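Local coordinates for protein interferon gamma receptor 1 (Gallus gallus, PDB 4EQ2) that probably binds the cytokine interferon gamma, as the extracellular two-domain part of a membrane-spanning receptor, at residues 185-190 with 210-215; 56-61 with 69-74; 123-128 with 177-182; 151-156 with 189-194. One frame throughout, in Å; residues are numbered along the deposited sequence.

How the interactions relate
Interactions 1, 3 and 4 build one fibronectin type III domain, while interaction 2 lies in the other, N-terminal domain. Interactions 1 and 4 share C189 and V190 on strand 186-196, which has strand 201-213 on one flank and strand 148-156 on the other. Interaction 3 belongs to the facing sheet. Its centre lies about 10 Å from that of interaction 4 and about 12 Å from that of interaction 1. Side chains mesh between the sheets: I179 CD1 is 3.6 Å from F154 CD2, and I123 CD1 is 3.5 Å from I211 CG2. Interaction 2 touches none of the others; its nearest atoms are about 18 Å from those of interactions 3 and 4.

Interaction 1. Residues 185-190 with 210-215; sequences GSTYCV and CIWVPI
C189 and C210 join the two arms of the beta hairpin formed by strands 186-196 and 201-213. They are a non-hydrogen-bonded antiparallel pair, and their SG atoms are bonded at 2.0 Å with a chi3 of 106°. Next along, Y188 and I211 form a hydrogen-bonded pair. Y188 N gives to I211 O at 3.0 Å, and I211 N gives to Y188 O at 2.9 Å. V213 N also bonds to S186 O.

T187 and W212 sit on the same face as the disulfide, and their side chains cross at about a right angle. The T187 hydroxyl lies beside its own backbone N (chi1 -57°), which brings OG1 to the indole edge, 3.4 Å from W212 CE3 and in the ring plane. T187 CG2 rests 3.4 Å from I211 O. Putting an alanine here would take away both OG1 and CG2, and the indole edge and I211 O would probably each be left without that neighbour. On the other face, Y188 CD1 approaches V213 CG2 at 4.3 Å, and F154 meets the Y188 ring. The hairpin is therefore tied twice, by a covalent bridge and by reciprocal backbone bonds.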
loop_
_atom_site.group_PDB
_atom_site.type_symbol
_atom_site.label_atom_id
_atom_site.label_comp_id
_atom_site.label_asym_id
_atom_site.label_seq_id
_atom_site.Cartn_x
_atom_site.Cartn_y
_atom_site.Cartn_z
ATOM N N GLY A 185 -4.392 36.847 6.667
ATOM C CA GLY A 185 -3.008 37.236 6.850
ATOM C C GLY A 185 -2.399 36.291 7.867
ATOM O O GLY A 185 -1.859 36.715 8.889
ATOM N N SER A 186 -2.503 34.995 7.589
ATOM C CA SER A 186 -2.064 33.979 8.533
ATOM C C SER A 186 -1.525 32.742 7.830
ATOM O O SER A 186 -1.532 32.660 6.601
ATOM C CB SER A 186 -3.209 33.608 9.469
ATOM O OG SER A 186 -4.453 33.755 8.810
ATOM N N THR A 187 -1.048 31.786 8.619
ATOM C CA THR A 187 -0.473 30.559 8.083
ATOM C C THR A 187 -1.448 29.396 8.207
ATOM O O THR A 187 -2.004 29.151 9.276
ATOM C CB THR A 187 0.829 30.183 8.809
ATOM O OG1 THR A 187 1.763 31.265 8.720
ATOM C CG2 THR A 187 1.440 28.939 8.189
ATOM N N TYR A 188 -1.658 28.683 7.108
ATOM C CA TYR A 188 -2.522 27.512 7.125
ATOM C C TYR A 188 -1.702 26.274 6.820
ATOM O O TYR A 188 -0.815 26.305 5.972
ATOM C CB TYR A 188 -3.664 27.660 6.118
ATOM C CG TYR A 188 -4.552 28.854 6.380
ATOM C CD1 TYR A 188 -4.165 30.130 5.990
ATOM C CD2 TYR A 188 -5.777 28.709 7.016
ATOM C CE1 TYR A 188 -4.971 31.229 6.228
ATOM C CE2 TYR A 188 -6.591 29.803 7.258
ATOM C CZ TYR A 188 -6.183 31.060 6.862
ATOM O OH TYR A 188 -6.985 32.155 7.099
ATOM N N CYS A 189 -1.995 25.189 7.528
ATOM C CA CYS A 189 -1.300 23.926 7.325
ATOM C C CYS A 189 -2.301 22.853 6.940
ATOM O O CYS A 189 -3.422 22.831 7.443
ATOM C CB CYS A 189 -0.563 23.512 8.593
ATOM S SG CYS A 189 0.496 24.796 9.278
ATOM N N VAL A 190 -1.891 21.956 6.055
ATOM C CA VAL A 190 -2.796 20.941 5.547
ATOM C C VAL A 190 -2.170 19.551 5.562
ATOM O O VAL A 190 -0.956 19.406 5.411
ATOM C CB VAL A 190 -3.251 21.280 4.117
ATOM C CG1 VAL A 190 -2.167 20.926 3.117
ATOM C CG2 VAL A 190 -4.525 20.542 3.791
ATOM N N CYS A 210 2.669 23.591 5.416
ATOM C CA CYS A 210 2.108 24.880 5.785
ATOM C C CYS A 210 2.458 25.928 4.745
ATOM O O CYS A 210 3.380 25.747 3.950
ATOM C CB CYS A 210 2.612 25.311 7.161
ATOM S SG CYS A 210 2.254 24.130 8.488
ATOM N N ILE A 211 1.717 27.027 4.753
ATOM C CA ILE A 211 1.956 28.097 3.802
ATOM C C ILE A 211 1.420 29.414 4.349
ATOM O O ILE A 211 0.391 29.446 5.028
ATOM C CB ILE A 211 1.318 27.781 2.431
ATOM C CG1 ILE A 211 1.766 28.797 1.376
ATOM C CG2 ILE A 211 -0.191 27.738 2.547
ATOM C CD1 ILE A 211 1.313 28.469 -0.033
ATOM N N TRP A 212 2.142 30.498 4.075
ATOM C CA TRP A 212 1.718 31.821 4.513
ATOM C C TRP A 212 0.802 32.468 3.480
ATOM O O TRP A 212 0.962 32.251 2.282
ATOM C CB TRP A 212 2.925 32.722 4.780
ATOM C CG TRP A 212 2.531 34.155 4.896
ATOM C CD1 TRP A 212 2.678 35.125 3.949
ATOM C CD2 TRP A 212 1.881 34.776 6.013
ATOM N NE1 TRP A 212 2.172 36.316 4.413
ATOM C CE2 TRP A 212 1.679 36.129 5.675
ATOM C CE3 TRP A 212 1.456 34.320 7.266
ATOM C CZ2 TRP A 212 1.075 37.031 6.548
ATOM C CZ3 TRP A 212 0.857 35.220 8.130
ATOM C CH2 TRP A 212 0.674 36.560 7.767
ATOM N N VAL A 213 -0.156 33.264 3.950
ATOM C CA VAL A 213 -1.052 33.995 3.059
ATOM C C VAL A 213 -1.228 35.457 3.478
ATOM O O VAL A 213 -1.853 35.740 4.501
ATOM C CB VAL A 213 -2.437 33.334 2.995
ATOM C CG1 VAL A 213 -3.344 34.109 2.056
ATOM C CG2 VAL A 213 -2.314 31.888 2.549
ATOM N N PRO A 214 -0.673 36.393 2.684
ATOM C CA PRO A 214 -0.805 37.840 2.910
ATOM C C PRO A 214 -2.251 38.325 2.784
ATOM O O PRO A 214 -3.148 37.529 2.499
ATOM C CB PRO A 214 0.047 38.450 1.793
ATOM C CG PRO A 214 0.992 37.367 1.389
ATOM C CD PRO A 214 0.216 36.094 1.549
ATOM N N ILE A 215 -2.467 39.621 2.982
ATOM C CA ILE A 215 -3.818 40.177 2.996
ATOM C C ILE A 215 -4.270 40.613 1.605
ATOM O O ILE A 215 -5.278 40.125 1.090
ATOM C CB ILE A 215 -3.938 41.370 3.974
ATOM C CG1 ILE A 215 -3.521 40.958 5.392
ATOM C CG2 ILE A 215 -5.355 41.927 3.968
ATOM C CD1 ILE A 215 -2.012 40.824 5.584
#

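Interaction 2. Residues 56-61 with 69-74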
loop_
_atom_site.group_PDB
_atom_site.type_symbol
_atom_site.label_atom_id
_atom_site.label_comp_id
_atom_site.label_asym_id
_atom_site.label_seq_id
_atom_site.Cartn_x
_atom_site.Cartn_y
_atom_site.Cartn_z
ATOM N N VAL A 56 4.230 -19.926 -7.372
ATOM C CA VAL A 56 4.532 -18.551 -7.727
ATOM C C VAL A 56 5.752 -18.601 -8.635
ATOM O O VAL A 56 6.866 -18.847 -8.172
ATOM C CB VAL A 56 4.848 -17.701 -6.482
ATOM C CG1 VAL A 56 5.296 -16.300 -6.891
ATOM C CG2 VAL A 56 3.640 -17.633 -5.562
ATOM N N SER A 57 5.534 -18.392 -9.929
ATOM C CA SER A 57 6.584 -18.609 -10.919
ATOM C C SER A 57 7.899 -17.906 -10.581
ATOM O O SER A 57 8.972 -18.499 -10.705
ATOM C CB SER A 57 6.111 -18.196 -12.314
ATOM O OG SER A 57 5.806 -16.814 -12.363
ATOM N N THR A 58 7.821 -16.649 -10.149
ATOM C CA THR A 58 9.029 -15.861 -9.900
ATOM C C THR A 58 9.779 -16.265 -8.631
ATOM O O THR A 58 10.836 -15.718 -8.341
ATOM C CB THR A 58 8.730 -14.344 -9.822
ATOM O OG1 THR A 58 7.746 -14.094 -8.809
ATOM C CG2 THR A 58 8.230 -13.822 -11.159
ATOM N N CYS A 59 9.242 -17.213 -7.873
ATOM C CA CYS A 59 9.870 -17.590 -6.609
ATOM C C CYS A 59 10.106 -19.091 -6.490
ATOM O O CYS A 59 9.659 -19.735 -5.535
ATOM C CB CYS A 59 9.056 -17.065 -5.425
ATOM S SG CYS A 59 8.918 -15.254 -5.388
ATOM N N VAL A 60 10.820 -19.642 -7.466
ATOM C CA VAL A 60 11.141 -21.063 -7.472
ATOM C C VAL A 60 12.651 -21.250 -7.429
ATOM O O VAL A 60 13.371 -20.682 -8.249
ATOM C CB VAL A 60 10.574 -21.760 -8.727
ATOM C CG1 VAL A 60 10.993 -23.217 -8.759
ATOM C CG2 VAL A 60 9.059 -21.637 -8.763
ATOM N N ASN A 61 13.129 -22.041 -6.471
ATOM C CA ASN A 61 14.565 -22.238 -6.287
ATOM C C ASN A 61 15.322 -20.922 -6.106
ATOM O O ASN A 61 16.390 -20.732 -6.686
ATOM C CB ASN A 61 15.160 -23.003 -7.473
ATOM C CG ASN A 61 14.627 -24.418 -7.586
ATOM O OD1 ASN A 61 14.484 -25.126 -6.588
ATOM N ND2 ASN A 61 14.336 -24.842 -8.813
ATOM N N LEU A 69 4.931 -10.647 -4.158
ATOM C CA LEU A 69 3.664 -11.308 -4.468
ATOM C C LEU A 69 2.704 -10.403 -5.235
ATOM O O LEU A 69 1.632 -10.833 -5.644
ATOM C CB LEU A 69 2.999 -11.801 -3.185
ATOM C CG LEU A 69 3.793 -12.816 -2.364
ATOM C CD1 LEU A 69 3.152 -13.033 -0.998
ATOM C CD2 LEU A 69 3.910 -14.123 -3.119
ATOM N N SER A 70 3.107 -9.155 -5.439
ATOM C CA SER A 70 2.249 -8.136 -6.037
ATOM C C SER A 70 1.525 -8.563 -7.313
ATOM O O SER A 70 0.447 -8.049 -7.614
ATOM C CB SER A 70 3.061 -6.871 -6.312
ATOM O OG SER A 70 3.832 -6.518 -5.177
ATOM N N GLU A 71 2.115 -9.485 -8.067
ATOM C CA GLU A 71 1.521 -9.925 -9.328
ATOM C C GLU A 71 0.600 -11.125 -9.152
ATOM O O GLU A 71 -0.227 -11.403 -10.014
ATOM C CB GLU A 71 2.602 -10.245 -10.364
ATOM C CG GLU A 71 4.014 -10.340 -9.797
ATOM C CD GLU A 71 4.200 -11.511 -8.837
ATOM O OE1 GLU A 71 4.316 -11.262 -7.616
ATOM O OE2 GLU A 71 4.241 -12.675 -9.302
ATOM N N GLU A 72 0.752 -11.831 -8.035
ATOM C CA GLU A 72 -0.071 -12.994 -7.720
ATOM C C GLU A 72 -1.377 -12.580 -7.044
ATOM O O GLU A 72 -2.264 -13.406 -6.821
ATOM C CB GLU A 72 0.688 -13.948 -6.792
ATOM C CG GLU A 72 2.006 -14.468 -7.337
ATOM C CD GLU A 72 1.847 -15.244 -8.632
ATOM O OE1 GLU A 72 0.791 -15.893 -8.813
ATOM O OE2 GLU A 72 2.782 -15.204 -9.466
ATOM N N ILE A 73 -1.483 -11.300 -6.708
ATOM C CA ILE A 73 -2.634 -10.793 -5.973
ATOM C C ILE A 73 -3.461 -9.844 -6.820
ATOM O O ILE A 73 -2.993 -8.766 -7.193
ATOM C CB ILE A 73 -2.189 -10.054 -4.708
ATOM C CG1 ILE A 73 -1.573 -11.047 -3.720
ATOM C CG2 ILE A 73 -3.359 -9.293 -4.090
ATOM C CD1 ILE A 73 -0.956 -10.404 -2.510
ATOM N N ASN A 74 -4.691 -10.240 -7.126
ATOM C CA ASN A 74 -5.576 -9.376 -7.894
ATOM C C ASN A 74 -6.993 -9.370 -7.343
ATOM O O ASN A 74 -7.941 -9.006 -8.033
ATOM C CB ASN A 74 -5.553 -9.751 -9.378
ATOM C CG ASN A 74 -5.862 -11.214 -9.613
ATOM O OD1 ASN A 74 -6.865 -11.730 -9.129
ATOM N ND2 ASN A 74 -4.998 -11.892 -10.362
#
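V56 and E72 carry this contact, in which a beta turn faces a loop of the N-terminal domain. The E72 side chain can be followed outward. CB starts 4.9 Å from V56 CG2. With chi1 at -59°, CG stands beside the backbone N and reaches V56, 3.8 Å from its CG1 and slightly farther from its CG2. The chain bends at chi2 (-60°), which keeps CD and OE2 close to V56 CG1. OE2 ends 3.8 Å from that same methyl, V56 CG1. OE2 is also 4.2 Å from S57 N, too far for a bond.

E71 OE2 lies 3.8 Å from T58 OG1, and the T58 and E71 side chains slide past each other in opposite directions. L69 CD2 also lies 4.3 Å from V56 CG2. The turn from V56 to C59 is type I, closed by C59 N giving to V56 O at 2.9 Å, and C59 is tied to C67 by a disulfide. V43 and V45 of strand 40-46 also pack on V56.

With an alanine in place of E72, the V56 methyls would probably lose their cover on this side and a gap would open.

No hydrogen bond crosses between the segments. E71 OE2 and E72 OE2, both acceptors, lie 2.9 Å apart, which may raise the proton affinity of one carboxylate.

Interaction 3. Residues 123-128 with 177-182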
loop_
_atom_site.group_PDB
_atom_site.type_symbol
_atom_site.label_atom_id
_atom_site.label_comp_id
_atom_site.label_asym_id
_atom_site.label_seq_id
_atom_site.Cartn_x
_atom_site.Cartn_y
_atom_site.Cartn_z
ATOM N N ILE A 123 -5.684 28.730 -1.504
ATOM C CA ILE A 123 -4.693 27.670 -1.361
ATOM C C ILE A 123 -4.983 26.529 -2.336
ATOM O O ILE A 123 -6.134 26.142 -2.530
ATOM C CB ILE A 123 -4.706 27.098 0.068
ATOM C CG1 ILE A 123 -4.496 28.208 1.098
ATOM C CG2 ILE A 123 -3.649 26.024 0.223
ATOM C CD1 ILE A 123 -3.145 28.842 1.030
ATOM N N ILE A 124 -3.932 25.991 -2.943
ATOM C CA ILE A 124 -4.070 24.893 -3.892
ATOM C C ILE A 124 -3.392 23.629 -3.371
ATOM O O ILE A 124 -2.224 23.652 -2.979
ATOM C CB ILE A 124 -3.453 25.261 -5.253
ATOM C CG1 ILE A 124 -4.067 26.553 -5.787
ATOM C CG2 ILE A 124 -3.644 24.131 -6.249
ATOM C CD1 ILE A 124 -3.508 26.982 -7.136
ATOM N N VAL A 125 -4.124 22.521 -3.388
ATOM C CA VAL A 125 -3.619 21.259 -2.855
ATOM C C VAL A 125 -3.556 20.172 -3.921
ATOM O O VAL A 125 -4.585 19.740 -4.442
ATOM C CB VAL A 125 -4.500 20.746 -1.697
ATOM C CG1 VAL A 125 -3.887 19.500 -1.079
ATOM C CG2 VAL A 125 -4.690 21.830 -0.651
ATOM N N ASP A 126 -2.341 19.741 -4.242
ATOM C CA ASP A 126 -2.127 18.604 -5.128
ATOM C C ASP A 126 -1.709 17.415 -4.286
ATOM O O ASP A 126 -0.761 17.504 -3.505
ATOM C CB ASP A 126 -1.039 18.910 -6.153
ATOM C CG ASP A 126 -1.550 19.718 -7.326
ATOM O OD1 ASP A 126 -2.451 19.224 -8.047
ATOM O OD2 ASP A 126 -1.031 20.840 -7.534
ATOM N N VAL A 127 -2.413 16.301 -4.439
ATOM C CA VAL A 127 -2.132 15.131 -3.626
ATOM C C VAL A 127 -2.293 13.852 -4.443
ATOM O O VAL A 127 -3.185 13.758 -5.287
ATOM C CB VAL A 127 -3.041 15.101 -2.387
ATOM C CG1 VAL A 127 -4.509 15.109 -2.805
ATOM C CG2 VAL A 127 -2.730 13.895 -1.521
ATOM N N TYR A 128 -1.419 12.879 -4.199
ATOM C CA TYR A 128 -1.466 11.604 -4.902
ATOM C C TYR A 128 -0.490 10.615 -4.270
ATOM O O TYR A 128 0.179 10.942 -3.291
ATOM C CB TYR A 128 -1.162 11.800 -6.392
ATOM C CG TYR A 128 0.288 12.086 -6.708
ATOM C CD1 TYR A 128 0.938 13.185 -6.159
ATOM C CD2 TYR A 128 1.005 11.262 -7.569
ATOM C CE1 TYR A 128 2.268 13.453 -6.448
ATOM C CE2 TYR A 128 2.331 11.519 -7.866
ATOM C CZ TYR A 128 2.959 12.616 -7.302
ATOM O OH TYR A 128 4.280 12.875 -7.595
ATOM N N LEU A 177 -7.274 20.492 -5.551
ATOM C CA LEU A 177 -8.315 21.173 -4.793
ATOM C C LEU A 177 -7.915 22.624 -4.509
ATOM O O LEU A 177 -6.832 22.882 -3.988
ATOM C CB LEU A 177 -8.546 20.422 -3.482
ATOM C CG LEU A 177 -9.758 20.769 -2.625
ATOM C CD1 LEU A 177 -11.040 20.289 -3.293
ATOM C CD2 LEU A 177 -9.599 20.142 -1.249
ATOM N N SER A 178 -8.786 23.566 -4.860
ATOM C CA SER A 178 -8.544 24.985 -4.599
ATOM C C SER A 178 -9.398 25.472 -3.438
ATOM O O SER A 178 -10.622 25.493 -3.521
ATOM C CB SER A 178 -8.843 25.826 -5.840
ATOM O OG SER A 178 -7.988 25.478 -6.911
ATOM N N ILE A 179 -8.744 25.877 -2.358
ATOM C CA ILE A 179 -9.450 26.269 -1.147
ATOM C C ILE A 179 -9.303 27.751 -0.846
ATOM O O ILE A 179 -8.207 28.228 -0.564
ATOM C CB ILE A 179 -8.937 25.486 0.063
ATOM C CG1 ILE A 179 -9.080 23.984 -0.182
ATOM C CG2 ILE A 179 -9.674 25.916 1.321
ATOM C CD1 ILE A 179 -8.482 23.137 0.918
ATOM N N PRO A 180 -10.421 28.484 -0.891
ATOM C CA PRO A 180 -10.424 29.905 -0.539
ATOM C C PRO A 180 -10.167 30.066 0.951
ATOM O O PRO A 180 -10.874 29.472 1.762
ATOM C CB PRO A 180 -11.850 30.337 -0.874
ATOM C CG PRO A 180 -12.656 29.088 -0.699
ATOM C CD PRO A 180 -11.774 27.981 -1.188
ATOM N N VAL A 181 -9.156 30.848 1.309
ATOM C CA VAL A 181 -8.831 31.072 2.712
ATOM C C VAL A 181 -9.842 31.999 3.369
ATOM O O VAL A 181 -10.224 33.012 2.783
ATOM C CB VAL A 181 -7.424 31.675 2.872
ATOM C CG1 VAL A 181 -7.393 32.667 4.027
ATOM C CG2 VAL A 181 -6.407 30.571 3.090
ATOM N N PRO A 182 -10.284 31.651 4.589
ATOM C CA PRO A 182 -11.175 32.522 5.360
ATOM C C PRO A 182 -10.679 33.962 5.340
ATOM O O PRO A 182 -11.170 34.764 4.542
ATOM C CB PRO A 182 -11.083 31.941 6.770
ATOM C CG PRO A 182 -10.845 30.484 6.541
ATOM C CD PRO A 182 -9.977 30.400 5.306
#
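I123 O takes the N-H of I179 at 2.6 Å, the shortest bond of this contact. It is nearly straight, at 173°, and the donor sits almost in line with the C=O bond. S178 CA adds a CA-H contact to the same oxygen. The pair is closed by I123 N giving to I179 O at 2.7 Å. Two residues on, V125 N gives to L177 O at 2.8 Å. The return bond from L177 N to V125 O is weak. I124 and S178 form the non-hydrogen-bonded pair between these two.

The side chains of I123, V125, L177 and I179 share one face. I179 CG1 stands beside its backbone N (chi1 -57°) and the chain runs on extended. This takes CD1 to within 4.3 Å of V125 CG2. V125 and L177 meet at their CB atoms, 4.4 Å apart. Past the end of the strand, I123 CG1 lies 3.6 Å from V181 CG2, but V181 is poorly ordered.

F154 of the facing sheet packs on both I123 and I179. On the other face, I124 CG1 comes no closer than 4.2 Å to S178 OG. Strand 122-128 is central here, with strand 113-119 on its other flank. This is the three-stranded antiparallel sheet of a fibronectin type III beta sandwich.

Interaction 4. Residues 151-156 with 189-194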
loop_
_atom_site.group_PDB
_atom_site.type_symbol
_atom_site.label_atom_id
_atom_site.label_comp_id
_atom_site.label_asym_id
_atom_site.label_seq_id
_atom_site.Cartn_x
_atom_site.Cartn_y
_atom_site.Cartn_z
ATOM N N SER A 151 -9.016 12.560 1.817
ATOM C CA SER A 151 -9.566 13.473 2.802
ATOM C C SER A 151 -8.499 14.491 3.176
ATOM O O SER A 151 -7.348 14.136 3.433
ATOM C CB SER A 151 -10.029 12.713 4.043
ATOM O OG SER A 151 -8.938 12.059 4.663
ATOM N N VAL A 152 -8.891 15.758 3.204
ATOM C CA VAL A 152 -7.967 16.853 3.449
ATOM C C VAL A 152 -8.341 17.611 4.709
ATOM O O VAL A 152 -9.480 18.050 4.863
ATOM C CB VAL A 152 -7.976 17.831 2.276
ATOM C CG1 VAL A 152 -7.194 19.077 2.622
ATOM C CG2 VAL A 152 -7.415 17.162 1.037
ATOM N N ILE A 153 -7.377 17.764 5.610
ATOM C CA ILE A 153 -7.606 18.492 6.852
ATOM C C ILE A 153 -6.936 19.859 6.826
ATOM O O ILE A 153 -5.713 19.960 6.743
ATOM C CB ILE A 153 -7.111 17.700 8.070
ATOM C CG1 ILE A 153 -7.946 16.435 8.255
ATOM C CG2 ILE A 153 -7.182 18.550 9.320
ATOM C CD1 ILE A 153 -7.486 15.584 9.409
ATOM N N PHE A 154 -7.752 20.905 6.906
ATOM C CA PHE A 154 -7.283 22.281 6.797
ATOM C C PHE A 154 -7.163 22.917 8.173
ATOM O O PHE A 154 -8.144 23.012 8.905
ATOM C CB PHE A 154 -8.265 23.084 5.951
ATOM C CG PHE A 154 -7.631 24.199 5.188
ATOM C CD1 PHE A 154 -7.779 25.514 5.601
ATOM C CD2 PHE A 154 -6.886 23.932 4.053
ATOM C CE1 PHE A 154 -7.190 26.550 4.891
ATOM C CE2 PHE A 154 -6.293 24.962 3.337
ATOM C CZ PHE A 154 -6.444 26.273 3.757
ATOM N N ARG A 155 -5.965 23.370 8.518
ATOM C CA ARG A 155 -5.694 23.807 9.877
ATOM C C ARG A 155 -5.085 25.195 9.907
ATOM O O ARG A 155 -4.046 25.446 9.299
ATOM C CB ARG A 155 -4.748 22.822 10.560
ATOM C CG ARG A 155 -5.170 22.398 11.952
ATOM C CD ARG A 155 -4.467 21.107 12.360
ATOM N NE ARG A 155 -4.877 20.647 13.685
ATOM C CZ ARG A 155 -5.976 19.936 13.929
ATOM N NH1 ARG A 155 -6.791 19.597 12.940
ATOM N NH2 ARG A 155 -6.263 19.566 15.170
ATOM N N ASN A 156 -5.738 26.098 10.623
ATOM C CA ASN A 156 -5.212 27.439 10.820
ATOM C C ASN A 156 -4.420 27.505 12.124
ATOM O O ASN A 156 -4.993 27.522 13.208
ATOM C CB ASN A 156 -6.359 28.449 10.822
ATOM C CG ASN A 156 -5.894 29.865 11.043
ATOM O OD1 ASN A 156 -4.943 30.335 10.420
ATOM N ND2 ASN A 156 -6.579 30.562 11.926
ATOM N N CYS A 189 -1.995 25.189 7.528
ATOM C CA CYS A 189 -1.300 23.926 7.325
ATOM C C CYS A 189 -2.301 22.853 6.940
ATOM O O CYS A 189 -3.422 22.831 7.443
ATOM C CB CYS A 189 -0.563 23.512 8.593
ATOM S SG CYS A 189 0.496 24.796 9.278
ATOM N N VAL A 190 -1.891 21.956 6.055
ATOM C CA VAL A 190 -2.796 20.941 5.547
ATOM C C VAL A 190 -2.170 19.551 5.562
ATOM O O VAL A 190 -0.956 19.406 5.411
ATOM C CB VAL A 190 -3.251 21.280 4.117
ATOM C CG1 VAL A 190 -2.167 20.926 3.117
ATOM C CG2 VAL A 190 -4.525 20.542 3.791
ATOM N N SER A 191 -3.007 18.536 5.762
ATOM C CA SER A 191 -2.575 17.144 5.697
ATOM C C SER A 191 -3.612 16.340 4.937
ATOM O O SER A 191 -4.702 16.835 4.668
ATOM C CB SER A 191 -2.373 16.563 7.093
ATOM O OG SER A 191 -3.580 16.583 7.830
ATOM N N ALA A 192 -3.283 15.104 4.583
ATOM C CA ALA A 192 -4.203 14.316 3.772
ATOM C C ALA A 192 -4.131 12.813 4.030
ATOM O O ALA A 192 -3.137 12.304 4.542
ATOM C CB ALA A 192 -3.990 14.616 2.294
ATOM N N LYS A 193 -5.205 12.115 3.669
ATOM C CA LYS A 193 -5.269 10.659 3.756
ATOM C C LYS A 193 -5.972 10.088 2.533
ATOM O O LYS A 193 -6.895 10.697 2.000
ATOM C CB LYS A 193 -6.023 10.211 5.015
ATOM C CG LYS A 193 -5.300 10.499 6.320
ATOM C CD LYS A 193 -5.922 9.725 7.479
ATOM C CE LYS A 193 -7.408 10.008 7.576
ATOM N NZ LYS A 193 -8.016 9.372 8.776
ATOM N N GLY A 194 -5.534 8.916 2.093
ATOM C CA GLY A 194 -6.220 8.203 1.034
ATOM C C GLY A 194 -7.333 7.316 1.578
ATOM O O GLY A 194 -7.230 6.777 2.683
#
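V152 and V190 meet on the inner face of two antiparallel strands in the four-stranded sheet of the fibronectin type III sandwich. The two valines meet at a slant. V190 CG2, held anti to the backbone N, points between V152 and F154. It comes 3.3 Å from V152 CG1, tight for two methyls, and 3.2 Å from I153 O. F154 also meets it aslant, with CD2 4.1 Å away. A192 continues this face beside V152, and L114 of the opposite sheet touches V190 and A192.

The other face is more polar. S151 OG lies against the K193 chain, 3.5 Å from its CB and near its CE. A bend at chi3 (-55°) brings CE to the hydroxyl before the chain leads away. S191 OG sits beside the I153 side chain, 3.7 Å from I153 CB. R155 touches with its CB, close to C189 O, and its extended chain then leads away; E208 and R162 of the flanking strands touch this side chain.

Six backbone bonds fix this register, in reciprocal pairs at S151 with K193, I153 with S191 and R155 with C189. The R155 pair holds the straightest of them: C189 N gives to R155 O at 2.7 Å and 174°.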